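Local coordinates for SWD1-like protein (Myceliophthora thermophila, PDB 6E29) that probably serves, through this WD40 beta-propeller domain, as a structural subunit of the COMPASS histone H3K4 methyltransferase complex, at residues A125-E130 and T177-T182; V147-P152 and N198-R203; Y285-T290 and G318-H323; H294-W299 and R308-P313. One frame throughout, in Å; residues are numbered along the deposited sequence. Where two conformers were deposited one is given.

Contact 1. Residues A125-E130 and T177-T182; sequences AAALFE and TAIVYT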
loop_
_atom_site.group_PDB
_atom_site.type_symbol
_atom_site.label_atom_id
_atom_site.label_comp_id
_atom_site.label_asym_id
_atom_site.label_seq_id
_atom_site.Cartn_x
_atom_site.Cartn_y
_atom_site.Cartn_z
ATOM N N ALA B 125 10.813 1.010 -3.338
ATOM C CA ALA B 125 10.635 -0.437 -3.276
ATOM C C ALA B 125 9.339 -0.840 -3.959
ATOM O O ALA B 125 8.287 -0.200 -3.770
ATOM C CB ALA B 125 10.642 -0.947 -1.838
ATOM N N ALA B 126 9.387 -1.930 -4.719
ATOM C CA ALA B 126 8.184 -2.373 -5.430
ATOM C C ALA B 126 7.934 -3.868 -5.232
ATOM O O ALA B 126 8.864 -4.661 -5.083
ATOM C CB ALA B 126 8.302 -2.038 -6.914
ATOM N N ALA B 127 6.670 -4.245 -5.210
ATOM C CA ALA B 127 6.289 -5.657 -5.244
ATOM C C ALA B 127 5.704 -5.950 -6.627
ATOM O O ALA B 127 4.936 -5.145 -7.165
ATOM C CB ALA B 127 5.291 -5.977 -4.115
ATOM N N LEU B 128 6.078 -7.083 -7.218
ATOM C CA LEU B 128 5.744 -7.411 -8.600
ATOM C C LEU B 128 4.918 -8.687 -8.678
ATOM O O LEU B 128 5.175 -9.651 -7.941
ATOM C CB LEU B 128 7.007 -7.605 -9.399
ATOM C CG LEU B 128 7.853 -6.351 -9.429
ATOM C CD1 LEU B 128 9.135 -6.697 -10.140
ATOM C CD2 LEU B 128 7.048 -5.257 -10.187
ATOM N N PHE B 129 3.935 -8.694 -9.587
ATOM C CA PHE B 129 3.111 -9.871 -9.791
ATOM C C PHE B 129 3.981 -11.048 -10.274
ATOM O O PHE B 129 4.662 -10.969 -11.307
ATOM C CB PHE B 129 1.985 -9.548 -10.776
ATOM C CG PHE B 129 1.077 -10.717 -11.076
ATOM C CD1 PHE B 129 0.259 -11.255 -10.088
ATOM C CD2 PHE B 129 1.035 -11.261 -12.342
ATOM C CE1 PHE B 129 -0.573 -12.336 -10.362
ATOM C CE2 PHE B 129 0.197 -12.347 -12.633
ATOM C CZ PHE B 129 -0.596 -12.891 -11.637
ATOM N N GLU B 130 3.973 -12.135 -9.508
ATOM C CA GLU B 130 4.686 -13.352 -9.887
ATOM C C GLU B 130 6.149 -13.066 -10.219
ATOM O O GLU B 130 6.735 -13.718 -11.084
ATOM C CB GLU B 130 3.998 -14.052 -11.067
ATOM C CG GLU B 130 2.564 -14.489 -10.761
ATOM C CD GLU B 130 1.893 -15.317 -11.868
ATOM O OE1 GLU B 130 2.319 -15.264 -13.060
ATOM O OE2 GLU B 130 0.930 -16.044 -11.507
ATOM N N THR B 177 3.962 -9.556 -2.005
ATOM C CA THR B 177 2.778 -8.978 -2.627
ATOM C C THR B 177 2.520 -7.571 -2.157
ATOM O O THR B 177 1.659 -6.900 -2.743
ATOM C CB THR B 177 1.542 -9.823 -2.318
ATOM O OG1 THR B 177 1.574 -10.134 -0.917
ATOM C CG2 THR B 177 1.543 -11.091 -3.176
ATOM N N ALA B 178 3.250 -7.096 -1.162
ATOM C CA ALA B 178 3.007 -5.773 -0.610
ATOM C C ALA B 178 4.272 -5.405 0.122
ATOM O O ALA B 178 4.895 -6.271 0.726
ATOM C CB ALA B 178 1.807 -5.726 0.376
ATOM N N ILE B 179 4.652 -4.137 0.081
ATOM C CA ILE B 179 5.865 -3.759 0.796
ATOM C C ILE B 179 5.792 -2.288 1.158
ATOM O O ILE B 179 5.303 -1.480 0.367
ATOM C CB ILE B 179 7.104 -4.064 -0.072
ATOM C CG1 ILE B 179 8.378 -3.936 0.772
ATOM C CG2 ILE B 179 7.087 -3.186 -1.383
ATOM C CD1 ILE B 179 9.627 -4.436 0.048
ATOM N N VAL B 180 6.273 -1.940 2.355
ATOM C CA VAL B 180 6.309 -0.538 2.789
ATOM C C VAL B 180 7.617 -0.300 3.527
ATOM O O VAL B 180 8.211 -1.225 4.081
ATOM C CB VAL B 180 5.126 -0.145 3.720
ATOM C CG1 VAL B 180 3.820 -0.230 2.993
ATOM C CG2 VAL B 180 5.064 -1.020 4.971
ATOM N N TYR B 181 8.046 0.967 3.603
ATOM C CA TYR B 181 9.216 1.263 4.441
ATOM C C TYR B 181 8.748 1.534 5.863
ATOM O O TYR B 181 7.667 2.113 6.069
ATOM C CB TYR B 181 9.923 2.552 3.942
ATOM C CG TYR B 181 10.703 2.434 2.654
ATOM C CD1 TYR B 181 10.086 2.603 1.421
ATOM C CD2 TYR B 181 12.105 2.224 2.686
ATOM C CE1 TYR B 181 10.809 2.526 0.232
ATOM C CE2 TYR B 181 12.870 2.164 1.492
ATOM C CZ TYR B 181 12.206 2.314 0.285
ATOM O OH TYR B 181 12.908 2.271 -0.872
ATOM N N THR B 182 9.585 1.210 6.838
ATOM C CA THR B 182 9.391 1.748 8.180
ATOM C C THR B 182 9.646 3.262 8.143
ATOM O O THR B 182 10.138 3.797 7.149
ATOM C CB THR B 182 10.316 1.099 9.195
ATOM O OG1 THR B 182 11.681 1.414 8.858
ATOM C CG2 THR B 182 10.069 -0.430 9.250
#
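I179 reaches across from strand 176-181 to A125 and A127 of strand 123-128, where two neighbouring blades of the WD40 beta-propeller meet. The first strand of one blade lies against the second strand of the blade before it. The two run almost exactly antiparallel, at 173°, but they belong to different sheets: their axes come no closer than 6.1 Å, and no hydrogen bond passes between the segments. Side chains fill the gap. From CB of I179, which points to the facing strand, two branches leave. I179 CG2 lies over the backbone between A125 and A127, 4.0 Å from both A127 N and A126 C. The other branch, with CG1 anti to the backbone N (chi1 -169°) and the chain extended beyond it, carries I179 CD1 along the interface to A125 CB at 4.1 Å. Further along, the Y181 ring comes in obliquely, and its CE1 lies 4.0 Å from A125 CB. The Y181 hydroxyl is near A125 N but badly angled for a bond to it; OH is instead hydrogen-bonded to the side chain of Q123, while the ring meets that of H117. At the other end T177 and A178 form a classic beta bulge opposite G191 in their own sheet, and T177 OG1 bonds to I218 O in the next blade. Small residues permit this close approach: the methyl of A127 rests on the peptide link of the bulge, with CB 3.7 Å from T177 C and 3.8 Å from A178 N.

Contact 2. Residues V147-P152 and N198-R203; sequences VLPSVP and NIIDAR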
loop_
_atom_site.group_PDB
_atom_site.type_symbol
_atom_site.label_atom_id
_atom_site.label_comp_id
_atom_site.label_asym_id
_atom_site.label_seq_id
_atom_site.Cartn_x
_atom_site.Cartn_y
_atom_site.Cartn_z
ATOM N N VAL B 147 17.724 -6.821 -6.094
ATOM C CA VAL B 147 16.673 -7.815 -5.834
ATOM C C VAL B 147 16.425 -7.903 -4.330
ATOM O O VAL B 147 17.369 -7.943 -3.525
ATOM C CB VAL B 147 17.053 -9.200 -6.391
ATOM C CG1 VAL B 147 15.925 -10.229 -6.067
ATOM C CG2 VAL B 147 17.309 -9.166 -7.844
ATOM N N LEU B 148 15.228 -7.963 -3.962
ATOM C CA LEU B 148 14.956 -8.151 -2.536
ATOM C C LEU B 148 14.495 -9.579 -2.265
ATOM O O LEU B 148 13.937 -10.241 -3.153
ATOM C CB LEU B 148 13.871 -7.170 -2.054
ATOM C CG LEU B 148 14.212 -5.698 -1.873
ATOM C CD1 LEU B 148 12.920 -4.945 -1.562
ATOM C CD2 LEU B 148 15.205 -5.535 -0.725
ATOM N N PRO B 149 14.769 -10.105 -1.077
ATOM C CA PRO B 149 14.439 -11.511 -0.805
ATOM C C PRO B 149 12.988 -11.677 -0.401
ATOM O O PRO B 149 12.407 -10.835 0.282
ATOM C CB PRO B 149 15.370 -11.874 0.364
ATOM C CG PRO B 149 15.476 -10.632 1.123
ATOM C CD PRO B 149 15.414 -9.466 0.089
ATOM N N SER B 150 12.389 -12.775 -0.839
ATOM C CA SER B 150 11.078 -13.178 -0.346
ATOM C C SER B 150 11.160 -14.144 0.808
ATOM O O SER B 150 10.221 -14.236 1.607
ATOM C CB SER B 150 10.265 -13.849 -1.454
ATOM O OG SER B 150 9.561 -12.893 -2.218
ATOM N N VAL B 151 12.262 -14.879 0.884
ATOM C CA VAL B 151 12.392 -15.974 1.819
ATOM C C VAL B 151 13.838 -15.902 2.376
ATOM O O VAL B 151 14.721 -15.475 1.647
ATOM C CB VAL B 151 12.102 -17.273 1.063
ATOM C CG1 VAL B 151 13.166 -18.226 1.179
ATOM C CG2 VAL B 151 10.801 -17.757 1.468
ATOM N N PRO B 152 14.025 -16.222 3.648
ATOM C CA PRO B 152 15.388 -16.298 4.206
ATOM C C PRO B 152 16.282 -17.255 3.431
ATOM O O PRO B 152 15.837 -18.185 2.741
ATOM C CB PRO B 152 15.152 -16.827 5.630
ATOM C CG PRO B 152 13.700 -16.573 5.926
ATOM C CD PRO B 152 13.008 -16.693 4.608
ATOM N N ASN B 198 7.512 -10.170 6.548
ATOM C CA ASN B 198 8.972 -10.151 6.559
ATOM C C ASN B 198 9.438 -8.770 6.962
ATOM O O ASN B 198 8.908 -7.786 6.455
ATOM C CB ASN B 198 9.560 -10.392 5.154
ATOM C CG ASN B 198 9.323 -11.780 4.661
ATOM O OD1 ASN B 198 9.110 -12.664 5.469
ATOM N ND2 ASN B 198 9.377 -11.978 3.343
ATOM N N ILE B 199 10.462 -8.704 7.807
ATOM C CA ILE B 199 11.148 -7.447 8.090
ATOM C C ILE B 199 12.503 -7.560 7.424
ATOM O O ILE B 199 13.228 -8.531 7.666
ATOM C CB ILE B 199 11.318 -7.185 9.596
ATOM C CG1 ILE B 199 9.970 -7.171 10.308
ATOM C CG2 ILE B 199 11.980 -5.803 9.817
ATOM C CD1 ILE B 199 10.053 -6.896 11.816
ATOM N N ILE B 200 12.812 -6.613 6.547
ATOM C CA ILE B 200 14.017 -6.621 5.717
ATOM C C ILE B 200 14.867 -5.428 6.108
ATOM O O ILE B 200 14.371 -4.297 6.127
ATOM C CB ILE B 200 13.654 -6.555 4.215
ATOM C CG1 ILE B 200 12.724 -7.704 3.855
ATOM C CG2 ILE B 200 14.929 -6.596 3.260
ATOM C CD1 ILE B 200 12.197 -7.630 2.411
ATOM N N ASP B 201 16.150 -5.677 6.416
ATOM C CA ASP B 201 17.131 -4.603 6.561
ATOM C C ASP B 201 17.374 -3.967 5.194
ATOM O O ASP B 201 17.791 -4.645 4.252
ATOM C CB ASP B 201 18.419 -5.200 7.135
ATOM C CG ASP B 201 19.442 -4.159 7.539
ATOM O OD1 ASP B 201 19.809 -3.334 6.682
ATOM O OD2 ASP B 201 19.906 -4.198 8.706
ATOM N N ALA B 202 17.078 -2.674 5.056
ATOM C CA ALA B 202 17.158 -2.089 3.726
ATOM C C ALA B 202 18.595 -1.891 3.273
ATOM O O ALA B 202 18.835 -1.701 2.076
ATOM C CB ALA B 202 16.386 -0.760 3.667
ATOM N N ARG B 203 19.559 -1.919 4.184
ATOM C CA ARG B 203 20.933 -1.771 3.724
ATOM C C ARG B 203 21.578 -3.116 3.396
ATOM O O ARG B 203 22.271 -3.227 2.383
ATOM C CB ARG B 203 21.767 -1.003 4.750
ATOM C CG ARG B 203 23.268 -1.105 4.480
ATOM C CD ARG B 203 24.082 -1.174 5.767
ATOM N NE ARG B 203 24.449 -2.542 6.141
ATOM C CZ ARG B 203 24.991 -2.883 7.311
ATOM N NH1 ARG B 203 25.250 -1.946 8.217
ATOM N NH2 ARG B 203 25.288 -4.159 7.575
HETATM O O HOH W 1 9.789 -10.115 1.158
HETATM O O HOH W 2 8.750 -15.035 3.870
#
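L148 opens the contact by turning its CD2 methyl onto I200 CG2, 4.1 Å away, the two side chains crossing at a slant. P149 follows with its ring carbon CD, 4.3 Å from the same I200 CG2. I200 has CG2 anti to the backbone N and CG1 beside it (chi1 -56°), which sets CG2 against both L148 and P149 and sends I200 CD1 on toward P149 O, 3.9 Å away. Here the contact turns polar. P149 O accepts from a water that in turn accepts from N198 ND2. S150 O takes a direct hydrogen bond from N198 ND2 at 3.0 Å, rather bent at 138°, with the donor well above the carbonyl plane. A second water donates both to S150 O and to N198 OD1, so the asparagine amide is tied to the loop through both its ends; OD1 is also hydrogen-bonded to S210 OG. With a leucine in place of N198, S150 O would probably lose its direct donor and both waters a partner, leaving this part of the loop freer to shift. The segment 147-152 leaves the outermost strand of its propeller blade, 144-147, and leads on toward helix 161-171. It drapes over the next blade, where strand 196-201 lies between strands 187-192 and 207-212; L188 of the first meets L148, and I207 of the second touches P149, N198 and I200.

Contact 3. Residues Y285-T290 and G318-H323; sequences YVAAST and GVIEWH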
loop_
_atom_site.group_PDB
_atom_site.type_symbol
_atom_site.label_atom_id
_atom_site.label_comp_id
_atom_site.label_asym_id
_atom_site.label_seq_id
_atom_site.Cartn_x
_atom_site.Cartn_y
_atom_site.Cartn_z
ATOM N N TYR B 285 -8.920 5.489 13.615
ATOM C CA TYR B 285 -9.909 4.644 12.947
ATOM C C TYR B 285 -9.238 3.793 11.883
ATOM O O TYR B 285 -8.263 4.200 11.250
ATOM C CB TYR B 285 -11.001 5.461 12.248
ATOM C CG TYR B 285 -11.753 6.350 13.179
ATOM C CD1 TYR B 285 -12.560 5.819 14.169
ATOM C CD2 TYR B 285 -11.637 7.716 13.083
ATOM C CE1 TYR B 285 -13.284 6.677 15.069
ATOM C CE2 TYR B 285 -12.322 8.560 13.944
ATOM C CZ TYR B 285 -13.142 8.039 14.939
ATOM O OH TYR B 285 -13.813 8.885 15.803
ATOM N N VAL B 286 -9.815 2.609 11.659
ATOM C CA VAL B 286 -9.513 1.773 10.495
ATOM C C VAL B 286 -10.788 1.706 9.650
ATOM O O VAL B 286 -11.847 1.363 10.169
ATOM C CB VAL B 286 -9.081 0.347 10.924
ATOM C CG1 VAL B 286 -8.958 -0.560 9.699
ATOM C CG2 VAL B 286 -7.709 0.406 11.698
ATOM N N ALA B 287 -10.671 1.985 8.351
ATOM C CA ALA B 287 -11.794 1.842 7.425
ATOM C C ALA B 287 -11.478 0.737 6.426
ATOM O O ALA B 287 -10.298 0.458 6.137
ATOM C CB ALA B 287 -12.082 3.137 6.668
ATOM N N ALA B 288 -12.529 0.117 5.896
ATOM C CA ALA B 288 -12.364 -0.855 4.822
ATOM C C ALA B 288 -13.557 -0.793 3.879
ATOM O O ALA B 288 -14.700 -0.630 4.325
ATOM C CB ALA B 288 -12.256 -2.279 5.380
ATOM N N SER B 289 -13.302 -1.075 2.614
ATOM C CA SER B 289 -14.333 -1.417 1.637
ATOM C C SER B 289 -14.507 -2.932 1.563
ATOM O O SER B 289 -13.615 -3.703 1.917
ATOM C CB SER B 289 -13.961 -0.899 0.253
ATOM O OG SER B 289 -12.657 -1.373 -0.088
ATOM N N THR B 290 -15.666 -3.347 1.059
ATOM C CA THR B 290 -16.152 -4.720 1.164
ATOM C C THR B 290 -16.298 -5.316 -0.219
ATOM O O THR B 290 -16.953 -4.715 -1.083
ATOM C CB THR B 290 -17.508 -4.727 1.871
ATOM O OG1 THR B 290 -17.465 -3.803 2.958
ATOM C CG2 THR B 290 -17.826 -6.143 2.407
ATOM N N GLY B 318 -13.729 0.401 -4.014
ATOM C CA GLY B 318 -12.403 -0.175 -4.073
ATOM C C GLY B 318 -11.432 0.503 -3.141
ATOM O O GLY B 318 -11.512 0.361 -1.910
ATOM N N VAL B 319 -10.463 1.228 -3.719
ATOM C CA VAL B 319 -9.404 1.825 -2.893
ATOM C C VAL B 319 -10.002 2.918 -2.043
ATOM O O VAL B 319 -10.781 3.738 -2.547
ATOM C CB VAL B 319 -8.280 2.391 -3.776
ATOM C CG1 VAL B 319 -7.425 3.447 -3.021
ATOM C CG2 VAL B 319 -7.388 1.234 -4.269
ATOM N N ILE B 320 -9.569 3.014 -0.769
ATOM C CA ILE B 320 -10.035 4.112 0.081
ATOM C C ILE B 320 -8.824 4.784 0.711
ATOM O O ILE B 320 -7.778 4.168 0.891
ATOM C CB ILE B 320 -11.032 3.624 1.170
ATOM C CG1 ILE B 320 -10.315 2.624 2.077
ATOM C CG2 ILE B 320 -12.291 2.974 0.484
ATOM C CD1 ILE B 320 -11.174 2.124 3.178
ATOM N N GLU B 321 -8.982 6.045 1.093
ATOM C CA GLU B 321 -7.873 6.796 1.680
ATOM C C GLU B 321 -8.444 7.870 2.577
ATOM O O GLU B 321 -9.397 8.551 2.183
ATOM C CB GLU B 321 -7.018 7.499 0.623
ATOM C CG GLU B 321 -6.167 6.555 -0.155
ATOM C CD GLU B 321 -5.118 5.894 0.728
ATOM O OE1 GLU B 321 -4.510 6.580 1.597
ATOM O OE2 GLU B 321 -4.934 4.680 0.559
ATOM N N TRP B 322 -7.891 8.026 3.772
ATOM C CA TRP B 322 -8.275 9.146 4.619
ATOM C C TRP B 322 -7.412 10.380 4.351
ATOM O O TRP B 322 -6.212 10.258 4.056
ATOM C CB TRP B 322 -8.087 8.789 6.092
ATOM C CG TRP B 322 -9.001 7.718 6.654
ATOM C CD1 TRP B 322 -8.814 6.355 6.598
ATOM C CD2 TRP B 322 -10.184 7.931 7.432
ATOM N NE1 TRP B 322 -9.815 5.712 7.309
ATOM C CE2 TRP B 322 -10.648 6.660 7.841
ATOM C CE3 TRP B 322 -10.880 9.070 7.850
ATOM C CZ2 TRP B 322 -11.785 6.505 8.611
ATOM C CZ3 TRP B 322 -12.015 8.903 8.616
ATOM C CH2 TRP B 322 -12.445 7.641 8.987
ATOM N N HIS B 323 -7.994 11.556 4.601
ATOM C CA HIS B 323 -7.225 12.811 4.553
ATOM C C HIS B 323 -6.178 12.834 5.687
ATOM O O HIS B 323 -6.421 12.291 6.771
ATOM C CB HIS B 323 -8.206 13.982 4.682
ATOM C CG HIS B 323 -7.590 15.314 4.403
ATOM N ND1 HIS B 323 -7.038 16.099 5.393
ATOM C CD2 HIS B 323 -7.431 15.994 3.239
ATOM C CE1 HIS B 323 -6.578 17.223 4.849
ATOM N NE2 HIS B 323 -6.789 17.172 3.546
#
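Strands 285-290 and 318-322 run antiparallel at 163°, their axes 7.1 Å apart at closest approach, and come closest in backbone at S289 and G318, where the CA atoms are 6.2 Å apart. One side-chain bond spans the gap there: S289 OG donates to G318 O at 2.8 Å, in the carbonyl plane on a lone pair. The same OG is hydrogen-bonded to H276 N, which helps fix its rotation. In the middle, I320 CG1 sits between the backbone N and the carbonyl carbon (chi1 62°), and the extended chain beyond it sends I320 CD1 to A287, 3.5 Å from A287 O and also against the A287 methyl. W322 closes the far end. Its NE1 lies 3.5 Å from A287 CB and makes a weak hydrogen bond to A278 O, while CZ2 meets Y285 CB at 3.9 Å. The Y285 and W322 rings are nearly parallel (17°) but slid apart, so they hardly overlap. Were W322 replaced by an alanine, a gap would probably open beside A287 and Y285, and A278 O would lose its weak donor. Such side-chain packing of the innermost strand of one blade against the second strand of the preceding one is typical of WD40 propellers.

Contact 4. Residues H294-W299 and R308-P313; sequences HELYIW and RMLEGP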
loop_
_atom_site.group_PDB
_atom_site.type_symbol
_atom_site.label_atom_id
_atom_site.label_comp_id
_atom_site.label_asym_id
_atom_site.label_seq_id
_atom_site.Cartn_x
_atom_site.Cartn_y
_atom_site.Cartn_z
ATOM N N HIS B 294 -21.729 -2.963 -1.049
ATOM C CA HIS B 294 -21.559 -1.528 -1.280
ATOM C C HIS B 294 -21.021 -0.771 -0.070
ATOM O O HIS B 294 -20.537 0.355 -0.221
ATOM C CB HIS B 294 -22.908 -0.918 -1.742
ATOM C CG HIS B 294 -24.006 -1.045 -0.731
ATOM N ND1 HIS B 294 -24.675 -2.230 -0.501
ATOM C CD2 HIS B 294 -24.535 -0.140 0.130
ATOM C CE1 HIS B 294 -25.579 -2.047 0.448
ATOM N NE2 HIS B 294 -25.518 -0.786 0.846
ATOM N N GLU B 295 -21.033 -1.376 1.103
ATOM C CA GLU B 295 -20.752 -0.659 2.337
ATOM C C GLU B 295 -19.270 -0.393 2.559
ATOM O O GLU B 295 -18.375 -1.097 2.065
ATOM C CB GLU B 295 -21.321 -1.450 3.520
ATOM C CG GLU B 295 -22.830 -1.547 3.458
ATOM C CD GLU B 295 -23.338 -2.918 3.028
ATOM O OE1 GLU B 295 -24.502 -3.215 3.310
ATOM O OE2 GLU B 295 -22.565 -3.699 2.438
ATOM N N LEU B 296 -19.019 0.643 3.344
ATOM C CA LEU B 296 -17.718 0.860 3.960
ATOM C C LEU B 296 -17.878 0.677 5.458
ATOM O O LEU B 296 -18.890 1.095 6.032
ATOM C CB LEU B 296 -17.183 2.275 3.683
ATOM C CG LEU B 296 -16.970 2.698 2.231
ATOM C CD1 LEU B 296 -16.526 4.151 2.236
ATOM C CD2 LEU B 296 -15.870 1.840 1.554
ATOM N N TYR B 297 -16.883 0.063 6.096
ATOM C CA TYR B 297 -16.930 -0.184 7.525
ATOM C C TYR B 297 -15.851 0.661 8.169
ATOM O O TYR B 297 -14.748 0.743 7.631
ATOM C CB TYR B 297 -16.686 -1.667 7.845
ATOM C CG TYR B 297 -17.914 -2.511 7.453
ATOM C CD1 TYR B 297 -18.192 -2.782 6.114
ATOM C CD2 TYR B 297 -18.773 -3.028 8.419
ATOM C CE1 TYR B 297 -19.304 -3.537 5.750
ATOM C CE2 TYR B 297 -19.887 -3.799 8.060
ATOM C CZ TYR B 297 -20.141 -4.036 6.719
ATOM O OH TYR B 297 -21.234 -4.790 6.339
ATOM N N ILE B 298 -16.151 1.231 9.346
ATOM C CA ILE B 298 -15.153 1.989 10.115
ATOM C C ILE B 298 -15.122 1.443 11.543
ATOM O O ILE B 298 -16.156 1.401 12.218
ATOM C CB ILE B 298 -15.461 3.492 10.114
ATOM C CG1 ILE B 298 -15.599 4.008 8.659
ATOM C CG2 ILE B 298 -14.374 4.249 10.828
ATOM C CD1 ILE B 298 -15.993 5.535 8.608
ATOM N N TRP B 299 -13.951 0.984 11.980
ATOM C CA TRP B 299 -13.720 0.563 13.361
ATOM C C TRP B 299 -12.798 1.560 14.069
ATOM O O TRP B 299 -12.020 2.283 13.429
ATOM C CB TRP B 299 -13.072 -0.814 13.416
ATOM C CG TRP B 299 -13.835 -1.918 12.811
ATOM C CD1 TRP B 299 -14.683 -2.802 13.470
ATOM C CD2 TRP B 299 -13.773 -2.363 11.445
ATOM N NE1 TRP B 299 -15.160 -3.725 12.588
ATOM C CE2 TRP B 299 -14.623 -3.492 11.341
ATOM C CE3 TRP B 299 -13.077 -1.920 10.301
ATOM C CZ2 TRP B 299 -14.828 -4.170 10.128
ATOM C CZ3 TRP B 299 -13.261 -2.603 9.099
ATOM C CH2 TRP B 299 -14.127 -3.725 9.022
ATOM N N ARG B 308 -19.084 2.693 12.584
ATOM C CA ARG B 308 -19.918 3.212 11.509
ATOM C C ARG B 308 -19.934 2.224 10.364
ATOM O O ARG B 308 -18.900 1.661 10.021
ATOM C CB ARG B 308 -19.360 4.551 11.003
ATOM C CG ARG B 308 -20.335 5.273 10.162
ATOM C CD ARG B 308 -21.356 5.933 11.033
ATOM N NE ARG B 308 -21.716 7.225 10.455
ATOM C CZ ARG B 308 -22.809 7.455 9.732
ATOM N NH1 ARG B 308 -23.699 6.491 9.504
ATOM N NH2 ARG B 308 -23.004 8.672 9.238
ATOM N N MET B 309 -21.099 2.043 9.754
ATOM C CA MET B 309 -21.164 1.416 8.441
ATOM C C MET B 309 -21.724 2.452 7.465
ATOM O O MET B 309 -22.834 2.957 7.667
ATOM C CB MET B 309 -22.053 0.179 8.497
ATOM C CG MET B 309 -22.078 -0.622 7.230
ATOM S SD MET B 309 -23.397 -1.842 7.344
ATOM C CE MET B 309 -23.228 -2.254 9.090
ATOM N N LEU B 310 -20.972 2.771 6.412
ATOM C CA LEU B 310 -21.431 3.759 5.420
ATOM C C LEU B 310 -22.059 3.035 4.240
ATOM O O LEU B 310 -21.506 2.057 3.754
ATOM C CB LEU B 310 -20.272 4.629 4.930
ATOM C CG LEU B 310 -19.577 5.386 6.048
ATOM C CD1 LEU B 310 -18.393 6.190 5.481
ATOM C CD2 LEU B 310 -20.592 6.242 6.872
ATOM N N GLU B 311 -23.225 3.502 3.789
ATOM C CA GLU B 311 -23.819 2.979 2.561
ATOM C C GLU B 311 -23.565 3.871 1.346
ATOM O O GLU B 311 -23.412 3.360 0.231
ATOM C CB GLU B 311 -25.319 2.770 2.768
ATOM C CG GLU B 311 -25.580 1.815 3.955
ATOM C CD GLU B 311 -26.818 0.940 3.781
ATOM O OE1 GLU B 311 -27.688 0.934 4.680
ATOM O OE2 GLU B 311 -26.930 0.256 2.744
ATOM N N GLY B 312 -23.465 5.188 1.536
ATOM C CA GLY B 312 -23.174 6.098 0.451
ATOM C C GLY B 312 -24.022 5.778 -0.751
ATOM O O GLY B 312 -25.222 5.550 -0.623
ATOM N N PRO B 313 -23.401 5.649 -1.919
ATOM C CA PRO B 313 -24.169 5.270 -3.108
ATOM C C PRO B 313 -24.455 3.775 -3.220
ATOM O O PRO B 313 -24.229 2.970 -2.309
ATOM C CB PRO B 313 -23.284 5.763 -4.257
ATOM C CG PRO B 313 -21.914 5.697 -3.729
ATOM C CD PRO B 313 -22.013 6.025 -2.251
#
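L296 and I298 pair with L310 and R308 in the tight part of this hairpin, which joins the two outer strands of one propeller blade. Four backbone hydrogen bonds hold it: L296 and L310 exchange N-H and C=O, the shorter being L310 N to L296 O at 2.7 Å, and I298 and R308 do likewise, the longer being R308 N to I298 O at 3.2 Å. On the face bearing L296, I298 and L310, the CD1 methyls of I298 and L310 touch at 4.0 Å, and W342 of the next blade covers L296 and L310. The other face is looser. M309, with CG anti to the backbone N (chi1 -174°), lies alongside Y297 with its CG over the ring face, 4.0 Å from the centroid, in a CH-pi contact; its bent end brings SD obliquely to the ring, a Met-aromatic contact, and CE to Y297 CE2. M309 itself is exposed. Past the strand ends a polar link takes over: H294 NE2 donates to E311 OE2 at 2.6 Å, almost straight (176°) and in the imidazole plane, meeting the anti lone pair of E311 OE2. E295 CD lies above one face of the H294 ring, toward its rim, and E295 OE1 is 4.3 Å from E311 OE2. Two glutamates so close to one imidazole would probably favour its protonated form, and a positive H294 would ease the repulsion between them.

Overall arrangement
Followed from the N terminus, contact 1 opens on strand 123-128 and contact 2 at the end of strand 144-147. Contact 1 then closes at 177-182, past helix 161-171, and contact 2 at 198-203, so the two cross and together fasten blade 111-147 to blade 176-212. They touch where I179 meets L148. Later, contact 3 opens at 285-290 and closes at 318-323, joining blade 274-310 to the closing blade, which combines strands 317-322, 328-333 and 339-343 with N-terminal strand 19-23. Contact 4 is nested within that loop as a hairpin of the former blade; strands 285-290 and 296-300 are neighbours in its sheet. Contacts 2 and 4 lie on opposite sides of the propeller, their centres about 36 Å apart.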